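Glycerol-3-phosphate dehydrogenase [NAD(+)] (Dunaliella salina, PDB 6IUY) probably catalyses the NAD-dependent interconversion of sn-glycerol 3-phosphate and dihydroxyacetone phosphate, and joins this dehydrogenase to a magnesium-binding haloacid dehalogenase-like domain in one chain. Local coordinates at residues 258-263 with 338-343; 367-372 with 398-403; 471-476 with 531-536; 587-592 with 601-606. All blocks are in the same frame, centred on the assembly; numbering follows the deposited sequence.

Interaction 1: residues 258-263 with 338-343; sequences KVTMVG and IEAVRG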
loop_
_atom_site.group_PDB
_atom_site.type_symbol
_atom_site.label_atom_id
_atom_site.label_comp_id
_atom_site.label_asym_id
_atom_site.label_seq_id
_atom_site.Cartn_x
_atom_site.Cartn_y
_atom_site.Cartn_z
ATOM N N LYS A 258 16.088 13.447 -29.278
ATOM C CA LYS A 258 15.145 14.558 -29.491
ATOM C C LYS A 258 13.830 14.183 -28.821
ATOM O O LYS A 258 13.327 13.084 -29.035
ATOM C CB LYS A 258 14.882 14.849 -30.982
ATOM C CG LYS A 258 16.080 15.379 -31.801
ATOM C CD LYS A 258 15.603 15.918 -33.170
ATOM C CE LYS A 258 16.628 15.690 -34.280
ATOM N NZ LYS A 258 17.983 16.184 -33.914
ATOM N N VAL A 259 13.272 15.090 -28.028
ATOM C CA VAL A 259 12.064 14.772 -27.274
ATOM C C VAL A 259 10.839 15.441 -27.874
ATOM O O VAL A 259 10.867 16.630 -28.173
ATOM C CB VAL A 259 12.202 15.210 -25.811
ATOM C CG1 VAL A 259 10.956 14.825 -25.014
ATOM C CG2 VAL A 259 13.479 14.604 -25.203
ATOM N N THR A 260 9.771 14.673 -28.049
ATOM C CA THR A 260 8.499 15.229 -28.466
ATOM C C THR A 260 7.379 14.856 -27.486
ATOM O O THR A 260 7.127 13.672 -27.241
ATOM C CB THR A 260 8.141 14.755 -29.880
ATOM O OG1 THR A 260 9.069 15.342 -30.792
ATOM C CG2 THR A 260 6.721 15.172 -30.258
ATOM N N MET A 261 6.711 15.880 -26.953
ATOM C CA MET A 261 5.498 15.725 -26.162
ATOM C C MET A 261 4.298 15.655 -27.098
ATOM O O MET A 261 4.071 16.579 -27.884
ATOM C CB MET A 261 5.355 16.896 -25.176
ATOM C CG MET A 261 4.001 16.972 -24.434
ATOM S SD MET A 261 3.760 15.610 -23.263
ATOM C CE MET A 261 2.693 14.580 -24.228
ATOM N N VAL A 262 3.558 14.547 -27.052
ATOM C CA VAL A 262 2.337 14.409 -27.832
ATOM C C VAL A 262 1.129 14.722 -26.926
ATOM O O VAL A 262 0.610 13.837 -26.230
ATOM C CB VAL A 262 2.182 12.988 -28.415
ATOM C CG1 VAL A 262 0.867 12.858 -29.185
ATOM C CG2 VAL A 262 3.367 12.637 -29.300
ATOM N N GLY A 263 0.725 15.991 -26.908
ATOM C CA GLY A 263 -0.432 16.434 -26.147
ATOM C C GLY A 263 -0.065 17.791 -25.626
ATOM O O GLY A 263 1.114 18.100 -25.561
ATOM N N ILE A 338 2.413 14.501 -37.380
ATOM C CA ILE A 338 3.490 13.770 -38.046
ATOM C C ILE A 338 4.803 14.539 -37.933
ATOM O O ILE A 338 5.844 13.988 -37.590
ATOM C CB ILE A 338 3.175 13.509 -39.536
ATOM C CG1 ILE A 338 1.840 12.779 -39.665
ATOM C CG2 ILE A 338 4.313 12.705 -40.199
ATOM C CD1 ILE A 338 1.753 11.563 -38.754
ATOM N N GLU A 339 4.749 15.832 -38.197
ATOM C CA GLU A 339 5.962 16.617 -38.162
ATOM C C GLU A 339 6.528 16.693 -36.742
ATOM O O GLU A 339 7.750 16.693 -36.561
ATOM C CB GLU A 339 5.706 18.015 -38.725
ATOM C CG GLU A 339 6.900 18.951 -38.616
ATOM C CD GLU A 339 6.587 20.203 -37.802
ATOM O OE1 GLU A 339 5.584 20.880 -38.119
ATOM O OE2 GLU A 339 7.341 20.496 -36.838
ATOM N N ALA A 340 5.649 16.760 -35.740
ATOM C CA ALA A 340 6.089 16.816 -34.343
ATOM C C ALA A 340 6.871 15.567 -33.963
ATOM O O ALA A 340 7.832 15.615 -33.188
ATOM C CB ALA A 340 4.869 16.987 -33.396
ATOM N N VAL A 341 6.426 14.441 -34.503
ATOM C CA VAL A 341 6.939 13.135 -34.133
ATOM C C VAL A 341 8.138 12.664 -34.979
ATOM O O VAL A 341 8.949 11.857 -34.520
ATOM C CB VAL A 341 5.808 12.086 -34.238
ATOM C CG1 VAL A 341 6.343 10.691 -34.010
ATOM C CG2 VAL A 341 4.692 12.407 -33.246
ATOM N N ARG A 342 8.272 13.165 -36.206
ATOM C CA ARG A 342 9.171 12.498 -37.146
ATOM C C ARG A 342 10.604 12.446 -36.635
ATOM O O ARG A 342 11.215 11.380 -36.647
ATOM C CB ARG A 342 9.125 13.152 -38.536
ATOM C CG ARG A 342 9.687 14.559 -38.614
ATOM C CD ARG A 342 9.706 15.061 -40.055
ATOM N NE ARG A 342 9.952 16.493 -40.102
ATOM C CZ ARG A 342 9.271 17.349 -40.852
ATOM N NH1 ARG A 342 8.292 16.917 -41.636
ATOM N NH2 ARG A 342 9.571 18.638 -40.809
ATOM N N GLY A 343 11.156 13.548 -36.154
ATOM C CA GLY A 343 12.555 13.463 -35.748
ATOM C C GLY A 343 12.815 12.852 -34.369
ATOM O O GLY A 343 13.957 12.806 -33.906
#
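Thr260 holds OG1 beside its backbone N and opposite its carbonyl carbon (chi1 -68°), with CG2 anti to N, and this setting brings both branches against the carbonyl oxygen of Ala340. The hydroxyl donates to that oxygen, with 2.7 Å between Thr260 OG1 and Ala340 O. The C=O...donor angle is 155° and the donor is tilted 25° from the carbonyl plane. Thr260 CG2 rests 3.2 Å from Ala340 O and also meets the methyl of Ala340, so polar and apolar halves of one side chain share one target. A valine here would lack the hydroxyl and would probably leave the buried oxygen of Ala340 without this donor. Two residues further along the strand, Val262 CG2 meets Val341 CG2 at 4.2 Å, the two branches slanting past each other. At the exposed end Lys258 runs its aliphatic chain past Gly343 O, with CD nearest at 3.6 Å. The strand and helix axes approach to 8.3 Å and run roughly antiparallel. Helix 337-342 thus covers strand 257-262 of the mixed sheet, as helices cover the parallel strands of a Rossmann-type NAD-binding domain, and the strand leads to Gly263, consistent with a GxGxxA-type turn at the NAD. Thr295 and Trp297 of strand 293-297 lie against Ala340, Leu347 against Val341, and helix 356-366 closes the side of Val262 and Val341 through Ile359 and Leu363.

Interaction 2: residues 367-372 with 398-403; sequences RVVGRG and RILGID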
loop_
_atom_site.group_PDB
_atom_site.type_symbol
_atom_site.label_atom_id
_atom_site.label_comp_id
_atom_site.label_asym_id
_atom_site.label_seq_id
_atom_site.Cartn_x
_atom_site.Cartn_y
_atom_site.Cartn_z
ATOM N N ARG A 367 4.010 5.760 -40.700
ATOM C CA ARG A 367 5.271 5.024 -40.630
ATOM C C ARG A 367 6.401 5.924 -40.197
ATOM O O ARG A 367 7.520 5.816 -40.677
ATOM C CB ARG A 367 5.598 4.379 -41.982
ATOM C CG ARG A 367 4.552 3.366 -42.442
ATOM C CD ARG A 367 4.828 2.857 -43.844
ATOM N NE ARG A 367 3.840 1.860 -44.258
ATOM C CZ ARG A 367 3.855 1.220 -45.427
ATOM N NH1 ARG A 367 4.812 1.466 -46.318
ATOM N NH2 ARG A 367 2.907 0.332 -45.707
ATOM N N VAL A 368 6.098 6.828 -39.284
ATOM C CA VAL A 368 7.050 7.843 -38.886
ATOM C C VAL A 368 7.736 7.469 -37.562
ATOM O O VAL A 368 8.716 8.096 -37.161
ATOM C CB VAL A 368 6.340 9.211 -38.788
ATOM C CG1 VAL A 368 5.276 9.188 -37.705
ATOM C CG2 VAL A 368 7.329 10.332 -38.569
ATOM N N VAL A 369 7.234 6.435 -36.891
ATOM C CA VAL A 369 7.831 6.015 -35.623
ATOM C C VAL A 369 8.818 4.860 -35.834
ATOM O O VAL A 369 8.401 3.712 -35.953
ATOM C CB VAL A 369 6.744 5.589 -34.586
ATOM C CG1 VAL A 369 7.395 5.003 -33.349
ATOM C CG2 VAL A 369 5.868 6.785 -34.192
ATOM N N GLY A 370 10.115 5.168 -35.886
ATOM C CA GLY A 370 11.146 4.140 -35.974
ATOM C C GLY A 370 11.056 3.159 -34.812
ATOM O O GLY A 370 10.624 3.533 -33.725
ATOM N N ARG A 371 11.451 1.904 -35.022
ATOM C CA ARG A 371 11.215 0.882 -33.997
ATOM C C ARG A 371 12.184 0.973 -32.821
ATOM O O ARG A 371 12.020 0.269 -31.819
ATOM C CB ARG A 371 11.267 -0.518 -34.612
ATOM C CG ARG A 371 10.073 -0.819 -35.511
ATOM C CD ARG A 371 9.931 -2.307 -35.761
ATOM N NE ARG A 371 8.995 -2.593 -36.846
ATOM C CZ ARG A 371 7.706 -2.880 -36.671
ATOM N NH1 ARG A 371 7.189 -2.922 -35.444
ATOM N NH2 ARG A 371 6.936 -3.130 -37.726
ATOM N N GLY A 372 13.181 1.846 -32.939
ATOM C CA GLY A 372 14.097 2.102 -31.840
ATOM C C GLY A 372 13.685 3.277 -30.962
ATOM O O GLY A 372 14.414 3.671 -30.057
ATOM N N ARG A 398 1.325 -2.281 -29.133
ATOM C CA ARG A 398 0.661 -3.061 -30.151
ATOM C C ARG A 398 0.582 -2.338 -31.500
ATOM O O ARG A 398 0.792 -2.947 -32.540
ATOM C CB ARG A 398 -0.743 -3.447 -29.687
ATOM C CG ARG A 398 -1.581 -4.088 -30.790
ATOM C CD ARG A 398 -2.893 -4.615 -30.251
ATOM N NE ARG A 398 -2.667 -5.657 -29.251
ATOM C CZ ARG A 398 -2.541 -6.948 -29.544
ATOM N NH1 ARG A 398 -2.625 -7.350 -30.807
ATOM N NH2 ARG A 398 -2.332 -7.833 -28.577
ATOM N N ILE A 399 0.278 -1.045 -31.489
ATOM C CA ILE A 399 -0.006 -0.344 -32.734
ATOM C C ILE A 399 1.244 0.275 -33.365
ATOM O O ILE A 399 1.358 0.319 -34.579
ATOM C CB ILE A 399 -1.036 0.765 -32.528
ATOM C CG1 ILE A 399 -2.422 0.164 -32.276
ATOM C CG2 ILE A 399 -1.047 1.684 -33.740
ATOM C CD1 ILE A 399 -3.437 1.176 -31.744
ATOM N N LEU A 400 2.170 0.738 -32.536
ATOM C CA LEU A 400 3.376 1.382 -33.014
ATOM C C LEU A 400 4.595 0.473 -32.935
ATOM O O LEU A 400 5.657 0.814 -33.460
ATOM C CB LEU A 400 3.637 2.667 -32.222
ATOM C CG LEU A 400 2.565 3.743 -32.438
ATOM C CD1 LEU A 400 2.834 4.965 -31.564
ATOM C CD2 LEU A 400 2.539 4.119 -33.912
ATOM N N GLY A 401 4.451 -0.666 -32.260
ATOM C CA GLY A 401 5.517 -1.655 -32.188
ATOM C C GLY A 401 6.738 -1.245 -31.392
ATOM O O GLY A 401 7.838 -1.754 -31.610
ATOM N N ILE A 402 6.555 -0.316 -30.468
ATOM C CA ILE A 402 7.641 0.089 -29.597
ATOM C C ILE A 402 7.292 -0.159 -28.128
ATOM O O ILE A 402 6.117 -0.268 -27.753
ATOM C CB ILE A 402 7.981 1.564 -29.786
ATOM C CG1 ILE A 402 6.728 2.412 -29.604
ATOM C CG2 ILE A 402 8.581 1.809 -31.176
ATOM C CD1 ILE A 402 7.023 3.895 -29.595
ATOM N N ASP A 403 8.321 -0.231 -27.293
ATOM C CA ASP A 403 8.107 -0.444 -25.873
ATOM C C ASP A 403 7.689 0.861 -25.219
ATOM O O ASP A 403 8.140 1.932 -25.617
ATOM C CB ASP A 403 9.357 -1.024 -25.215
ATOM C CG ASP A 403 9.475 -2.522 -25.439
ATOM O OD1 ASP A 403 9.136 -3.304 -24.518
ATOM O OD2 ASP A 403 9.872 -2.918 -26.557
#
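Val369 and Ile402 meet with their side chains at about a right angle, so that one branch of the valine lies across the isoleucine. Val369 CG1 is 3.9 Å from Ile402 CD1 and nearly as close to Ile402 CG2, while the other branch, CG2, faces Leu400 CD2 at 4.3 Å. The valine therefore sits between the two residues that flank Gly401. Ile402 places CG1 between its backbone N and carbonyl carbon (chi1 54°), which leaves CG2 to lie against the backbone of the opposing loop. That methyl is 3.7 Å from Gly370 O and also touches Arg371 O. Arg371 sets off alongside the contact, and its extended chain from CG to NE carries the guanidinium to the glycine turn, where NH1 lies 3.9 Å from Gly401 CA in an oblique approach. The positive phi of Gly401 (69°) is the main reason for the absence of a side chain; a CB would also crowd Arg371 NH1 where it now lies, unless that arginine moved. The contact is thus apolar inside and more open at the arginine. Helix 356-366 ends in a Schellman motif at Arg367, and helix 392-400 ends at Gly401; each turn then leads to its strand, 374-377 or 404-408, which lie side by side and parallel. Such paired helix-to-strand turns belong to the alternating alpha/beta architecture of a Rossmann-type domain.

Interaction 3: residues 471-476 with 531-536; sequences AGIGDG and RVAEAW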
loop_
_atom_site.group_PDB
_atom_site.type_symbol
_atom_site.label_atom_id
_atom_site.label_comp_id
_atom_site.label_asym_id
_atom_site.label_seq_id
_atom_site.Cartn_x
_atom_site.Cartn_y
_atom_site.Cartn_z
ATOM N N ALA A 471 -15.913 9.257 -4.861
ATOM C CA ALA A 471 -15.570 10.143 -3.758
ATOM C C ALA A 471 -16.299 11.468 -3.853
ATOM O O ALA A 471 -16.735 12.010 -2.840
ATOM C CB ALA A 471 -14.058 10.390 -3.716
ATOM N N GLY A 472 -16.399 12.013 -5.068
ATOM C CA GLY A 472 -17.092 13.274 -5.283
ATOM C C GLY A 472 -18.609 13.160 -5.214
ATOM O O GLY A 472 -19.284 14.119 -4.882
ATOM N N ILE A 473 -19.163 12.004 -5.556
ATOM C CA ILE A 473 -20.592 11.790 -5.344
ATOM C C ILE A 473 -20.852 11.823 -3.835
ATOM O O ILE A 473 -21.795 12.460 -3.380
ATOM C CB ILE A 473 -21.081 10.466 -5.936
ATOM C CG1 ILE A 473 -21.005 10.499 -7.465
ATOM C CG2 ILE A 473 -22.513 10.199 -5.516
ATOM C CD1 ILE A 473 -21.223 9.136 -8.096
ATOM N N GLY A 474 -19.967 11.189 -3.066
ATOM C CA GLY A 474 -19.991 11.299 -1.618
ATOM C C GLY A 474 -20.013 12.731 -1.132
ATOM O O GLY A 474 -20.882 13.111 -0.341
ATOM N N ASP A 475 -19.067 13.533 -1.618
ATOM C CA ASP A 475 -18.968 14.934 -1.242
ATOM C C ASP A 475 -20.251 15.689 -1.563
ATOM O O ASP A 475 -20.679 16.559 -0.801
ATOM C CB ASP A 475 -17.804 15.614 -1.964
ATOM C CG ASP A 475 -16.438 15.256 -1.380
ATOM O OD1 ASP A 475 -16.374 14.716 -0.265
ATOM O OD2 ASP A 475 -15.407 15.539 -2.046
ATOM N N GLY A 476 -20.839 15.384 -2.713
ATOM C CA GLY A 476 -22.046 16.059 -3.156
ATOM C C GLY A 476 -23.203 15.726 -2.231
ATOM O O GLY A 476 -24.047 16.567 -1.965
ATOM N N ARG A 531 -14.361 17.004 -8.382
ATOM C CA ARG A 531 -14.966 18.332 -8.379
ATOM C C ARG A 531 -16.254 18.354 -9.179
ATOM O O ARG A 531 -17.273 18.910 -8.734
ATOM C CB ARG A 531 -13.998 19.362 -8.931
ATOM C CG ARG A 531 -14.546 20.782 -8.870
ATOM C CD ARG A 531 -13.628 21.766 -9.586
ATOM N NE ARG A 531 -14.413 22.871 -10.120
ATOM C CZ ARG A 531 -14.234 23.403 -11.324
ATOM N NH1 ARG A 531 -13.285 22.933 -12.122
ATOM N NH2 ARG A 531 -15.006 24.402 -11.725
ATOM N N VAL A 532 -16.218 17.729 -10.355
ATOM C CA VAL A 532 -17.389 17.663 -11.204
ATOM C C VAL A 532 -18.463 16.725 -10.682
ATOM O O VAL A 532 -19.658 16.969 -10.875
ATOM C CB VAL A 532 -17.026 17.199 -12.629
ATOM C CG1 VAL A 532 -18.297 17.056 -13.462
ATOM C CG2 VAL A 532 -16.057 18.181 -13.261
ATOM N N ALA A 533 -18.035 15.622 -10.081
ATOM C CA ALA A 533 -18.958 14.632 -9.586
ATOM C C ALA A 533 -19.696 15.191 -8.371
ATOM O O ALA A 533 -20.876 14.939 -8.203
ATOM C CB ALA A 533 -18.232 13.334 -9.248
ATOM N N GLU A 534 -19.008 15.985 -7.555
ATOM C CA GLU A 534 -19.655 16.693 -6.458
ATOM C C GLU A 534 -20.806 17.551 -6.987
ATOM O O GLU A 534 -21.940 17.443 -6.504
ATOM C CB GLU A 534 -18.651 17.565 -5.705
ATOM C CG GLU A 534 -19.290 18.540 -4.678
ATOM C CD GLU A 534 -18.238 19.261 -3.833
ATOM O OE1 GLU A 534 -17.457 20.069 -4.379
ATOM O OE2 GLU A 534 -18.164 19.009 -2.620
ATOM N N ALA A 535 -20.520 18.399 -7.977
ATOM C CA ALA A 535 -21.555 19.257 -8.568
ATOM C C ALA A 535 -22.692 18.445 -9.180
ATOM O O ALA A 535 -23.862 18.781 -9.018
ATOM C CB ALA A 535 -20.943 20.180 -9.600
ATOM N N TRP A 536 -22.369 17.359 -9.867
ATOM C CA TRP A 536 -23.415 16.510 -10.436
ATOM C C TRP A 536 -24.366 15.983 -9.367
ATOM O O TRP A 536 -25.586 15.998 -9.539
ATOM C CB TRP A 536 -22.792 15.337 -11.165
ATOM C CG TRP A 536 -23.737 14.374 -11.840
ATOM C CD1 TRP A 536 -24.190 14.438 -13.123
ATOM C CD2 TRP A 536 -24.276 13.164 -11.289
ATOM N NE1 TRP A 536 -24.993 13.358 -13.401
ATOM C CE2 TRP A 536 -25.063 12.562 -12.291
ATOM C CE3 TRP A 536 -24.173 12.535 -10.045
ATOM C CZ2 TRP A 536 -25.745 11.369 -12.087
ATOM C CZ3 TRP A 536 -24.850 11.356 -9.845
ATOM C CH2 TRP A 536 -25.626 10.784 -10.859
#
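Asp475 OD2 takes salt bridges from Arg530 NH1 and Lys484 NZ, and Arg530 NH2 makes another to Glu534 OE1. The two acids that meet across the helices therefore share one arginine. Their nearest charged oxygens, Asp475 OD2 and Glu534 OE2, are 4.5 Å apart, a like-charge proximity that Arg530 probably offsets. Glu534 reaches this place with CG anti to its backbone N (chi1 170°) and its chain extended beyond; CG passes over Gly476, and OE2 comes to 3.5 Å from Asp475 CB. A serine in its place would lack this long arm, and is likely to leave Arg530 NH2 without its carboxylate and Gly476 less covered. Beneath the charged layer the backbones are in direct contact. Glu534 CA lies 3.0 Å from Gly472 O in a CA-H...O contact, with 134° at the hydrogen, while the same oxygen accepts Gly476 N within its own helix. Gly476 CA in turn lies 3.6 Å from Glu534 O. A CB modelled on Gly476 would be 2.6 Å from Glu534 O, and one on Gly472 would be tight against Ala533. Ile473 CG1 adds an apolar contact to Ala533 CB at 4.3 Å. The axes are 6.9 Å apart and cross at -41°; Gly472 and Gly476, four residues apart, let helix 528-541 come this close, as in a GxxxG-type helix crossing, here within the helical C-terminal part. Helix 528-541 begins with Arg528 and Asn529, which bind dihydroxyacetone phosphate, and helix 454-477 carries Lys464 of the same site.

Interaction 4: residues 587-592 with 601-606; sequences FTTINR and TMILRY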
loop_
_atom_site.group_PDB
_atom_site.type_symbol
_atom_site.label_atom_id
_atom_site.label_comp_id
_atom_site.label_asym_id
_atom_site.label_seq_id
_atom_site.Cartn_x
_atom_site.Cartn_y
_atom_site.Cartn_z
ATOM N N PHE A 587 -17.427 -0.295 -7.948
ATOM C CA PHE A 587 -17.302 0.089 -9.356
ATOM C C PHE A 587 -18.679 0.043 -10.013
ATOM O O PHE A 587 -19.061 0.923 -10.780
ATOM C CB PHE A 587 -16.342 -0.836 -10.115
ATOM C CG PHE A 587 -14.891 -0.611 -9.800
ATOM C CD1 PHE A 587 -14.494 0.395 -8.945
ATOM C CD2 PHE A 587 -13.921 -1.409 -10.381
ATOM C CE1 PHE A 587 -13.144 0.597 -8.677
ATOM C CE2 PHE A 587 -12.582 -1.212 -10.112
ATOM C CZ PHE A 587 -12.188 -0.211 -9.262
ATOM N N THR A 588 -19.437 -0.990 -9.689
ATOM C CA THR A 588 -20.717 -1.196 -10.331
ATOM C C THR A 588 -21.768 -0.201 -9.871
ATOM O O THR A 588 -22.537 0.313 -10.698
ATOM C CB THR A 588 -21.236 -2.615 -10.092
ATOM O OG1 THR A 588 -20.430 -3.536 -10.828
ATOM C CG2 THR A 588 -22.692 -2.746 -10.565
ATOM N N THR A 589 -21.830 0.092 -8.570
ATOM C CA THR A 589 -22.880 1.020 -8.155
ATOM C C THR A 589 -22.525 2.448 -8.563
ATOM O O THR A 589 -23.418 3.246 -8.814
ATOM C CB THR A 589 -23.206 0.946 -6.638
ATOM O OG1 THR A 589 -22.676 2.079 -5.950
ATOM C CG2 THR A 589 -22.707 -0.324 -6.014
ATOM N N ILE A 590 -21.239 2.770 -8.688
ATOM C CA ILE A 590 -20.859 4.075 -9.250
ATOM C C ILE A 590 -21.358 4.260 -10.695
ATOM O O ILE A 590 -21.820 5.346 -11.063
ATOM C CB ILE A 590 -19.332 4.278 -9.229
ATOM C CG1 ILE A 590 -18.824 4.444 -7.796
ATOM C CG2 ILE A 590 -18.953 5.478 -10.084
ATOM C CD1 ILE A 590 -17.298 4.517 -7.678
ATOM N N ASN A 591 -21.259 3.206 -11.507
ATOM C CA ASN A 591 -21.705 3.259 -12.903
ATOM C C ASN A 591 -23.226 3.298 -12.999
ATOM O O ASN A 591 -23.801 4.046 -13.789
ATOM C CB ASN A 591 -21.158 2.064 -13.697
ATOM C CG ASN A 591 -21.215 2.287 -15.209
ATOM O OD1 ASN A 591 -22.139 1.812 -15.885
ATOM N ND2 ASN A 591 -20.234 3.025 -15.744
ATOM N N ARG A 592 -23.871 2.486 -12.174
ATOM C CA ARG A 592 -25.312 2.489 -12.075
ATOM C C ARG A 592 -25.856 3.845 -11.603
ATOM O O ARG A 592 -26.968 4.234 -11.976
ATOM C CB ARG A 592 -25.753 1.368 -11.146
ATOM C CG ARG A 592 -25.488 -0.012 -11.722
ATOM C CD ARG A 592 -26.804 -0.748 -11.883
ATOM N NE ARG A 592 -27.193 -1.404 -10.642
ATOM C CZ ARG A 592 -28.420 -1.826 -10.344
ATOM N NH1 ARG A 592 -29.433 -1.650 -11.183
ATOM N NH2 ARG A 592 -28.626 -2.418 -9.173
ATOM N N THR A 601 -27.762 8.534 -3.411
ATOM C CA THR A 601 -27.729 8.311 -1.963
ATOM C C THR A 601 -27.312 6.894 -1.579
ATOM O O THR A 601 -27.009 6.636 -0.412
ATOM C CB THR A 601 -29.092 8.583 -1.313
ATOM O OG1 THR A 601 -30.030 7.617 -1.785
ATOM C CG2 THR A 601 -29.594 9.981 -1.654
ATOM N N MET A 602 -27.295 5.979 -2.545
ATOM C CA MET A 602 -26.916 4.589 -2.284
ATOM C C MET A 602 -25.419 4.330 -2.407
ATOM O O MET A 602 -24.993 3.174 -2.439
ATOM C CB MET A 602 -27.655 3.639 -3.234
ATOM C CG MET A 602 -29.142 3.450 -2.938
ATOM S SD MET A 602 -29.476 2.751 -1.306
ATOM C CE MET A 602 -28.606 1.196 -1.402
ATOM N N ILE A 603 -24.614 5.386 -2.466
ATOM C CA ILE A 603 -23.184 5.211 -2.741
ATOM C C ILE A 603 -22.458 4.485 -1.599
ATOM O O ILE A 603 -21.536 3.721 -1.851
ATOM C CB ILE A 603 -22.489 6.567 -3.028
ATOM C CG1 ILE A 603 -21.072 6.367 -3.592
ATOM C CG2 ILE A 603 -22.419 7.422 -1.786
ATOM C CD1 ILE A 603 -21.027 5.839 -4.977
ATOM N N LEU A 604 -22.855 4.703 -0.349
ATOM C CA LEU A 604 -22.193 3.995 0.746
ATOM C C LEU A 604 -22.804 2.600 0.937
ATOM O O LEU A 604 -22.361 1.837 1.783
ATOM C CB LEU A 604 -22.278 4.791 2.048
ATOM C CG LEU A 604 -21.740 6.227 1.995
ATOM C CD1 LEU A 604 -22.184 7.016 3.229
ATOM C CD2 LEU A 604 -20.221 6.214 1.876
ATOM N N ARG A 605 -23.814 2.276 0.131
ATOM C CA ARG A 605 -24.500 0.985 0.222
ATOM C C ARG A 605 -24.178 0.103 -0.974
ATOM O O ARG A 605 -25.059 -0.581 -1.506
ATOM C CB ARG A 605 -26.016 1.179 0.320
ATOM C CG ARG A 605 -26.516 1.667 1.682
ATOM C CD ARG A 605 -26.932 0.492 2.571
ATOM N NE ARG A 605 -27.704 0.943 3.727
ATOM C CZ ARG A 605 -29.009 1.222 3.708
ATOM N NH1 ARG A 605 -29.716 1.102 2.585
ATOM N NH2 ARG A 605 -29.611 1.628 4.822
ATOM N N TYR A 606 -22.912 0.114 -1.383
ATOM C CA TYR A 606 -22.484 -0.575 -2.592
ATOM C C TYR A 606 -22.722 -2.096 -2.564
ATOM O O TYR A 606 -23.158 -2.664 -3.565
ATOM C CB TYR A 606 -21.008 -0.280 -2.849
ATOM C CG TYR A 606 -20.137 -0.428 -1.631
ATOM C CD1 TYR A 606 -19.596 -1.663 -1.276
ATOM C CD2 TYR A 606 -19.856 0.663 -0.826
ATOM C CE1 TYR A 606 -18.786 -1.796 -0.151
ATOM C CE2 TYR A 606 -19.051 0.541 0.297
ATOM C CZ TYR A 606 -18.518 -0.685 0.627
ATOM O OH TYR A 606 -17.720 -0.785 1.743
#
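Van der Waals contact carries most of this interaction, beginning with Thr589 CG2 over the backbone of Tyr606: the methyl is 3.4 Å from Tyr606 O and 3.6 Å from Tyr606 CB. Its neighbour on the helix supplies the purely apolar pair, Ile590 CG1 against Ile603 CD1 at 3.8 Å. The two isoleucines meet at a slant, and Ile603, with CG1 anti to its backbone N (chi1 -168°), brings only its terminal methyl. The polar part is thin. Thr589 OG1 is buried and has no partner in the model; its neighbours across the contact are the methyl Ile603 CD1 at 4.2 Å, which cannot bond it, and Met602 O at 4.3 Å, too far for a bond. The chi1 of Thr589 is 106°, away from the staggered values, so the setting of its branches may be strained or less certain. Within the loop, Arg605 N bonds to Met602 O at 3.0 Å, a turn just ahead of helix 606-609, whose N-cap residue is Arg605. Ile603 O lies at the edge of the Tyr606 ring, in its plane, and the ring leads away from helix 585-594 to the dimer interface, where Tyr606 OH hydrogen-bonds to Glu423 OE1 of the second subunit. In the fold, helix 585-594 and this loop pack beside helix 454-477, where Ile466 meets Ile590 and Leu477 meets Ile603, while Arg489 and Gln490 of helix 481-502 lie against Tyr606.

The four contacts follow one another along the chain, each closing before the next opens, and form two pairs. Interactions 1 and 2 lie in the NAD-binding N-terminal part of the dehydrogenase, with centres 13 Å apart, and touch directly: Val341 CG1 is 3.9 Å from Val369 CG2. Interaction 1 joins a strand of the mixed sheet to a covering helix; interaction 2 joins the turns leading into two more strands, 374-377 and 404-408. In the helical C-terminal part, helix 454-477 supplies one side of interaction 3 and packs against interaction 4. The pairs stand 37 to 42 Å apart between centres, on the two parts that supply residues for NAD and dihydroxyacetone phosphate.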